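PDB 3UMV: deoxyribodipyrimidine photo-lyase from Oryza sativa Japonica Group, which repairs UV-damaged DNA by using light and a bound FAD to split cyclobutane pyrimidine dimers back into separate pyrimidines. Local coordinates for residues S19-R27 against W54-L62; R46-W54 against H289-R297. One frame throughout, in Å; residues are numbered along the deposited sequence.

Contact 1: residues S19-R27 against W54-L62; sequences SPAHPSRVR and WALLHAAGL
Arg-25 and Trp-54 both turn CG beside their own backbone N (chi1 -54° for the arginine), and the extended arginine chain then runs out over one face of the indole. The guanidinium lies flat there in a cation-pi stack, the two centres 3.8 Å apart and the planes 12° from parallel. Arg-25 CD continues the cover as a CH-pi contact over the five-membered ring of Trp-54. Both groups spend their hydrogens on other partners: Arg-25 NH2 on Val-171 O, NH1 on Tyr-199 O, and the indole N-H on Gln-296.

One turn along the helix, His-58 swings CG away from its backbone N (chi1 -175°), bringing its imidazole up to Val-26. The methyl CG2 of Val-26 sits over that ring, 3.9 Å from its centroid, while Leu-62 of the same helix backs the other face. Pro-20 lays its CD against Leu-57 O at 3.6 Å, and a CB on Gly-61 would clash with Pro-20 CD. Water 1 accepts a bond from Ser-19 N.

The N-terminal arm thus lies along helix 54-66, running into edge strand 26-28, which pairs antiparallel with strand 162-166; Val-166 packs against Trp-54 and His-58, and Phe-203 stacks on the indole.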
# COMPACT_ATOMS: atom_id res chain seq x y z
N SER A 19 3.82 20.37 17.12
CA SER A 19 4.79 19.43 16.57
C SER A 19 5.23 19.86 15.18
O SER A 19 4.69 20.81 14.62
CB SER A 19 4.19 18.01 16.52
OG SER A 19 3.99 17.50 17.83
N PRO A 20 6.23 19.16 14.62
CA PRO A 20 6.70 19.38 13.24
C PRO A 20 5.62 19.11 12.19
O PRO A 20 5.75 19.56 11.05
CB PRO A 20 7.82 18.35 13.09
CG PRO A 20 8.27 18.07 14.46
CD PRO A 20 7.05 18.16 15.32
N ALA A 21 4.58 18.36 12.55
CA ALA A 21 3.53 18.01 11.59
C ALA A 21 2.56 19.16 11.36
O ALA A 21 2.08 19.78 12.30
CB ALA A 21 2.78 16.74 12.03
N HIS A 22 2.30 19.47 10.09
CA HIS A 22 1.26 20.42 9.71
C HIS A 22 -0.02 19.98 10.44
O HIS A 22 -0.36 18.80 10.43
CB HIS A 22 1.09 20.37 8.18
CG HIS A 22 0.15 21.40 7.62
ND1 HIS A 22 -1.17 21.48 7.98
CD2 HIS A 22 0.35 22.36 6.69
CE1 HIS A 22 -1.75 22.46 7.31
NE2 HIS A 22 -0.85 23.01 6.51
N PRO A 23 -0.72 20.91 11.09
CA PRO A 23 -1.94 20.53 11.83
C PRO A 23 -3.00 19.82 10.99
O PRO A 23 -3.76 19.02 11.53
CB PRO A 23 -2.47 21.88 12.36
CG PRO A 23 -1.73 22.93 11.61
CD PRO A 23 -0.41 22.34 11.25
N SER A 24 -3.07 20.10 9.69
CA SER A 24 -4.06 19.43 8.85
C SER A 24 -3.74 17.94 8.72
O SER A 24 -4.63 17.14 8.43
CB SER A 24 -4.19 20.10 7.48
OG SER A 24 -4.74 21.40 7.61
N ARG A 25 -2.49 17.55 8.98
CA ARG A 25 -2.11 16.13 8.95
C ARG A 25 -2.53 15.39 10.22
O ARG A 25 -2.48 14.16 10.25
CB ARG A 25 -0.60 15.94 8.77
CG ARG A 25 0.04 16.63 7.58
CD ARG A 25 1.41 16.02 7.34
NE ARG A 25 2.30 16.88 6.56
CZ ARG A 25 2.46 16.78 5.24
NH1 ARG A 25 3.31 17.60 4.60
NH2 ARG A 25 1.77 15.87 4.58
N VAL A 26 -2.94 16.13 11.25
CA VAL A 26 -3.21 15.56 12.58
C VAL A 26 -4.70 15.59 12.93
O VAL A 26 -5.33 16.64 12.92
CB VAL A 26 -2.42 16.31 13.67
CG1 VAL A 26 -2.73 15.75 15.05
CG2 VAL A 26 -0.92 16.22 13.38
N ARG A 27 -5.25 14.42 13.22
CA ARG A 27 -6.64 14.32 13.61
C ARG A 27 -6.67 13.91 15.08
O ARG A 27 -6.21 12.83 15.43
CB ARG A 27 -7.37 13.30 12.73
CG ARG A 27 -8.78 12.97 13.18
CD ARG A 27 -9.53 12.12 12.15
NE ARG A 27 -9.22 10.70 12.26
CZ ARG A 27 -9.96 9.83 12.95
NH1 ARG A 27 -11.05 10.24 13.58
NH2 ARG A 27 -9.61 8.54 13.00
N TRP A 54 5.65 11.37 9.33
CA TRP A 54 4.97 12.45 10.07
C TRP A 54 4.36 12.00 11.38
O TRP A 54 4.24 12.79 12.30
CB TRP A 54 3.91 13.16 9.23
CG TRP A 54 4.45 13.99 8.10
CD1 TRP A 54 4.21 13.83 6.77
CD2 TRP A 54 5.33 15.12 8.21
NE1 TRP A 54 4.88 14.78 6.04
CE2 TRP A 54 5.59 15.58 6.90
CE3 TRP A 54 5.94 15.78 9.29
CZ2 TRP A 54 6.42 16.68 6.63
CZ3 TRP A 54 6.77 16.87 9.02
CH2 TRP A 54 6.99 17.31 7.71
N ALA A 55 3.97 10.73 11.47
CA ALA A 55 3.33 10.25 12.69
C ALA A 55 4.38 10.17 13.79
O ALA A 55 4.14 10.61 14.91
CB ALA A 55 2.67 8.90 12.45
N LEU A 56 5.56 9.64 13.46
CA LEU A 56 6.65 9.57 14.42
C LEU A 56 7.12 10.98 14.83
O LEU A 56 7.33 11.26 16.01
CB LEU A 56 7.81 8.76 13.84
CG LEU A 56 9.06 8.70 14.72
CD1 LEU A 56 8.70 8.09 16.07
CD2 LEU A 56 10.18 7.91 14.04
N LEU A 57 7.27 11.87 13.84
CA LEU A 57 7.66 13.27 14.09
C LEU A 57 6.68 13.95 15.04
O LEU A 57 7.08 14.66 15.96
CB LEU A 57 7.75 14.05 12.78
CG LEU A 57 8.99 13.77 11.92
CD1 LEU A 57 8.82 14.30 10.51
CD2 LEU A 57 10.21 14.39 12.58
N HIS A 58 5.39 13.72 14.82
CA HIS A 58 4.37 14.28 15.69
C HIS A 58 4.50 13.75 17.12
O HIS A 58 4.46 14.52 18.08
CB HIS A 58 2.97 13.99 15.15
CG HIS A 58 1.88 14.63 15.94
ND1 HIS A 58 0.87 13.91 16.56
CD2 HIS A 58 1.65 15.93 16.24
CE1 HIS A 58 0.07 14.74 17.19
NE2 HIS A 58 0.51 15.97 17.02
N ALA A 59 4.68 12.44 17.25
CA ALA A 59 4.85 11.84 18.57
C ALA A 59 6.07 12.45 19.27
O ALA A 59 5.98 12.86 20.42
CB ALA A 59 4.97 10.31 18.47
N ALA A 60 7.20 12.50 18.58
CA ALA A 60 8.44 13.05 19.13
C ALA A 60 8.23 14.50 19.52
O ALA A 60 8.75 14.94 20.54
CB ALA A 60 9.58 12.95 18.12
N GLY A 61 7.50 15.25 18.71
CA GLY A 61 7.24 16.64 19.02
C GLY A 61 6.39 16.80 20.28
O GLY A 61 6.58 17.75 21.04
N LEU A 62 5.46 15.88 20.49
CA LEU A 62 4.62 15.92 21.68
C LEU A 62 5.46 15.56 22.89
O LEU A 62 5.35 16.19 23.95
CB LEU A 62 3.44 14.93 21.56
CG LEU A 62 2.33 15.26 20.56
CD1 LEU A 62 1.24 14.19 20.59
CD2 LEU A 62 1.74 16.64 20.81
O HOH W 1 4.02 19.53 19.62

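Contact 2: residues R46-W54 against H289-R297; sequences RDQRLADNW and HFGHISAQR
Arg-49 points its guanidinium at the turn between helices 285-290 and 295-305, where NH1 donates to Gly-291 O at 2.9 Å, nearly straight and in the guanidinium plane. That turn opens with a Schellman motif at Gly-291, which has positive phi and follows the first helix, and closes with Ser-294 as N-cap of the next; the loop from the photolyase alpha/beta domain packs against it. Ser-294 CA lies over the centre of one guanidinium face. Beside this, Gln-48 N donates to Phe-290 O, 3.2 Å away, and Gly-291 fits so closely under Arg-46 and Asp-47 that a CB would collide with them.

Farther along, Asp-52 and Arg-297 form a side-on salt bridge: NE reaches OD1 and NH1 reaches OD2, each at 2.9 Å and from above the carboxylate plane. The arginine chain bends at chi2 and chi3 to get there, and Glu-202 and Glu-301 hold its NH2.

In the second shell, Asp-47 OD2 takes a 3.0 Å salt bridge from Arg-49 NH1 and is itself bonded by His-169. Arg-49 also clamps its own loop, NE and NH2 both meeting Asp-52 O from the same face. A leucine in place of Arg-49 would probably leave Asp-47 without its charged mate and the carbonyls of Gly-291 and Asp-52 without these donors. At the far end, Gln-296 gives its NE2 to Val-201 O, and Trp-54 NE1 donates in its ring plane to Gln-296 OE1, 3.0 Å away and above the amide plane.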
# COMPACT_ATOMS: atom_id res chain seq x y z
N ARG A 46 0.94 1.37 9.33
CA ARG A 46 1.13 1.50 7.88
C ARG A 46 2.51 1.98 7.48
O ARG A 46 3.02 1.62 6.42
CB ARG A 46 0.07 2.42 7.27
CG ARG A 46 -0.03 2.27 5.75
CD ARG A 46 -1.04 3.24 5.21
NE ARG A 46 -1.33 3.03 3.80
CZ ARG A 46 -2.21 3.77 3.13
NH1 ARG A 46 -2.86 4.74 3.77
NH2 ARG A 46 -2.46 3.53 1.85
N ASP A 47 3.15 2.78 8.33
CA ASP A 47 4.37 3.44 7.89
C ASP A 47 5.60 2.91 8.63
O ASP A 47 6.05 3.49 9.62
CB ASP A 47 4.20 4.96 7.99
CG ASP A 47 3.09 5.47 7.08
OD1 ASP A 47 1.98 5.71 7.58
OD2 ASP A 47 3.31 5.57 5.84
N GLN A 48 6.11 1.79 8.12
CA GLN A 48 7.15 1.02 8.78
C GLN A 48 8.55 1.54 8.45
O GLN A 48 9.34 0.89 7.75
CB GLN A 48 6.98 -0.45 8.42
CG GLN A 48 5.64 -0.99 8.89
CD GLN A 48 5.16 -2.20 8.11
OE1 GLN A 48 5.97 -3.01 7.64
NE2 GLN A 48 3.85 -2.33 7.97
N ARG A 49 8.82 2.73 8.97
CA ARG A 49 10.06 3.46 8.75
C ARG A 49 10.23 4.52 9.84
O ARG A 49 9.25 5.00 10.41
CB ARG A 49 10.07 4.14 7.37
CG ARG A 49 9.14 5.35 7.27
CD ARG A 49 9.04 5.90 5.83
NE ARG A 49 8.06 6.98 5.81
CZ ARG A 49 6.75 6.81 5.63
NH1 ARG A 49 6.25 5.60 5.37
NH2 ARG A 49 5.95 7.86 5.69
N LEU A 50 11.48 4.87 10.13
CA LEU A 50 11.77 5.93 11.09
C LEU A 50 11.98 7.28 10.38
O LEU A 50 11.67 8.32 10.94
CB LEU A 50 12.99 5.58 11.94
CG LEU A 50 12.86 4.24 12.66
CD1 LEU A 50 14.16 3.88 13.39
CD2 LEU A 50 11.67 4.29 13.62
N ALA A 51 12.48 7.26 9.14
CA ALA A 51 12.73 8.50 8.44
C ALA A 51 11.46 8.99 7.75
O ALA A 51 10.59 8.19 7.41
CB ALA A 51 13.85 8.35 7.41
N ASP A 52 11.36 10.29 7.55
CA ASP A 52 10.28 10.85 6.73
C ASP A 52 8.89 10.35 7.16
O ASP A 52 8.03 10.04 6.31
CB ASP A 52 10.50 10.48 5.26
CG ASP A 52 11.84 10.98 4.73
OD1 ASP A 52 12.42 10.30 3.86
OD2 ASP A 52 12.30 12.05 5.19
N ASN A 53 8.66 10.30 8.46
CA ASN A 53 7.43 9.73 8.99
C ASN A 53 6.70 10.76 9.86
O ASN A 53 7.09 11.01 11.00
CB ASN A 53 7.77 8.46 9.79
CG ASN A 53 6.54 7.76 10.32
OD1 ASN A 53 5.53 8.40 10.62
ND2 ASN A 53 6.60 6.44 10.44
N TRP A 54 5.65 11.37 9.33
CA TRP A 54 4.97 12.45 10.07
C TRP A 54 4.36 12.00 11.38
O TRP A 54 4.24 12.79 12.30
CB TRP A 54 3.91 13.16 9.23
CG TRP A 54 4.45 13.99 8.10
CD1 TRP A 54 4.21 13.83 6.77
CD2 TRP A 54 5.33 15.12 8.21
NE1 TRP A 54 4.88 14.78 6.04
CE2 TRP A 54 5.59 15.58 6.90
CE3 TRP A 54 5.94 15.78 9.29
CZ2 TRP A 54 6.42 16.68 6.63
CZ3 TRP A 54 6.77 16.87 9.02
CH2 TRP A 54 6.99 17.31 7.71
N HIS A 289 4.06 0.25 -0.23
CA HIS A 289 3.00 -0.46 0.46
C HIS A 289 3.24 -0.64 1.96
O HIS A 289 2.34 -0.44 2.78
CB HIS A 289 2.74 -1.84 -0.14
CG HIS A 289 1.75 -2.61 0.66
ND1 HIS A 289 2.11 -3.58 1.57
CD2 HIS A 289 0.41 -2.47 0.77
CE1 HIS A 289 1.03 -4.03 2.18
NE2 HIS A 289 -0.02 -3.38 1.70
N PHE A 290 4.46 -1.05 2.31
CA PHE A 290 4.81 -1.31 3.70
C PHE A 290 5.30 -0.03 4.38
O PHE A 290 5.62 -0.04 5.56
CB PHE A 290 5.87 -2.40 3.77
CG PHE A 290 5.36 -3.76 3.40
CD1 PHE A 290 4.56 -4.47 4.28
CD2 PHE A 290 5.67 -4.33 2.17
CE1 PHE A 290 4.07 -5.73 3.95
CE2 PHE A 290 5.19 -5.59 1.83
CZ PHE A 290 4.40 -6.29 2.73
N GLY A 291 5.33 1.07 3.64
CA GLY A 291 5.82 2.32 4.19
C GLY A 291 7.30 2.32 4.52
O GLY A 291 7.74 3.10 5.38
N HIS A 292 8.08 1.47 3.85
CA HIS A 292 9.54 1.48 4.03
C HIS A 292 10.14 2.78 3.51
O HIS A 292 11.24 3.20 3.92
CB HIS A 292 10.22 0.34 3.28
CG HIS A 292 9.86 -1.02 3.79
ND1 HIS A 292 9.36 -1.25 5.05
CD2 HIS A 292 9.95 -2.23 3.19
CE1 HIS A 292 9.13 -2.54 5.20
NE2 HIS A 292 9.50 -3.16 4.09
N ILE A 293 9.42 3.42 2.60
CA ILE A 293 9.83 4.71 2.08
C ILE A 293 8.61 5.58 1.98
O ILE A 293 7.51 5.12 1.65
CB ILE A 293 10.55 4.61 0.71
CG1 ILE A 293 11.29 5.91 0.40
CG2 ILE A 293 9.56 4.25 -0.39
CD1 ILE A 293 12.25 5.79 -0.77
N SER A 294 8.79 6.85 2.32
CA SER A 294 7.71 7.83 2.27
C SER A 294 7.39 8.20 0.82
O SER A 294 8.30 8.47 0.03
CB SER A 294 8.18 9.07 3.04
OG SER A 294 7.43 10.22 2.67
N ALA A 295 6.12 8.23 0.45
CA ALA A 295 5.76 8.67 -0.91
C ALA A 295 6.14 10.14 -1.10
O ALA A 295 6.51 10.54 -2.20
CB ALA A 295 4.29 8.49 -1.17
N GLN A 296 6.02 10.93 -0.03
CA GLN A 296 6.44 12.33 -0.02
C GLN A 296 7.94 12.44 -0.28
O GLN A 296 8.38 13.27 -1.09
CB GLN A 296 6.04 12.99 1.31
CG GLN A 296 6.36 14.47 1.42
CD GLN A 296 5.59 15.14 2.54
OE1 GLN A 296 4.56 14.63 3.02
NE2 GLN A 296 6.07 16.29 2.98
N ARG A 297 8.74 11.60 0.37
CA ARG A 297 10.17 11.51 0.03
C ARG A 297 10.40 11.26 -1.46
O ARG A 297 11.26 11.89 -2.08
CB ARG A 297 10.86 10.40 0.84
CG ARG A 297 12.27 10.08 0.36
CD ARG A 297 13.13 11.34 0.35
NE ARG A 297 13.14 11.99 1.65
CZ ARG A 297 13.51 13.25 1.87
NH1 ARG A 297 13.47 13.74 3.10
NH2 ARG A 297 13.91 14.02 0.86
O HOH W 2 1.82 -0.67 5.35
O HOH W 3 -0.28 0.80 2.24
O HOH W 4 11.36 7.73 3.37

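How the contacts relate
From the N terminus, the chain lays down 19-27, passes through strand 40-44 and the 46-54 loop, and returns along helix 54-66, so contact 1 closes a short loop of 26 residues. Contact 2 closes a far longer one: 234 residues separate 46-54 from 289-297. Residues 46-54 start inside the first closure and their partner 289-297 lies beyond it, so the two closures cross rather than nest. Trp-54 belongs to both, and their centres lie 14 Å apart. Contact 1 fastens the first modelled residues and edge strand 26-28 to helix 54-66 of the alpha/beta domain; contact 2 ties that domain to the helical part of the chain, where His-289 approaches the FAD-binding Asp-427.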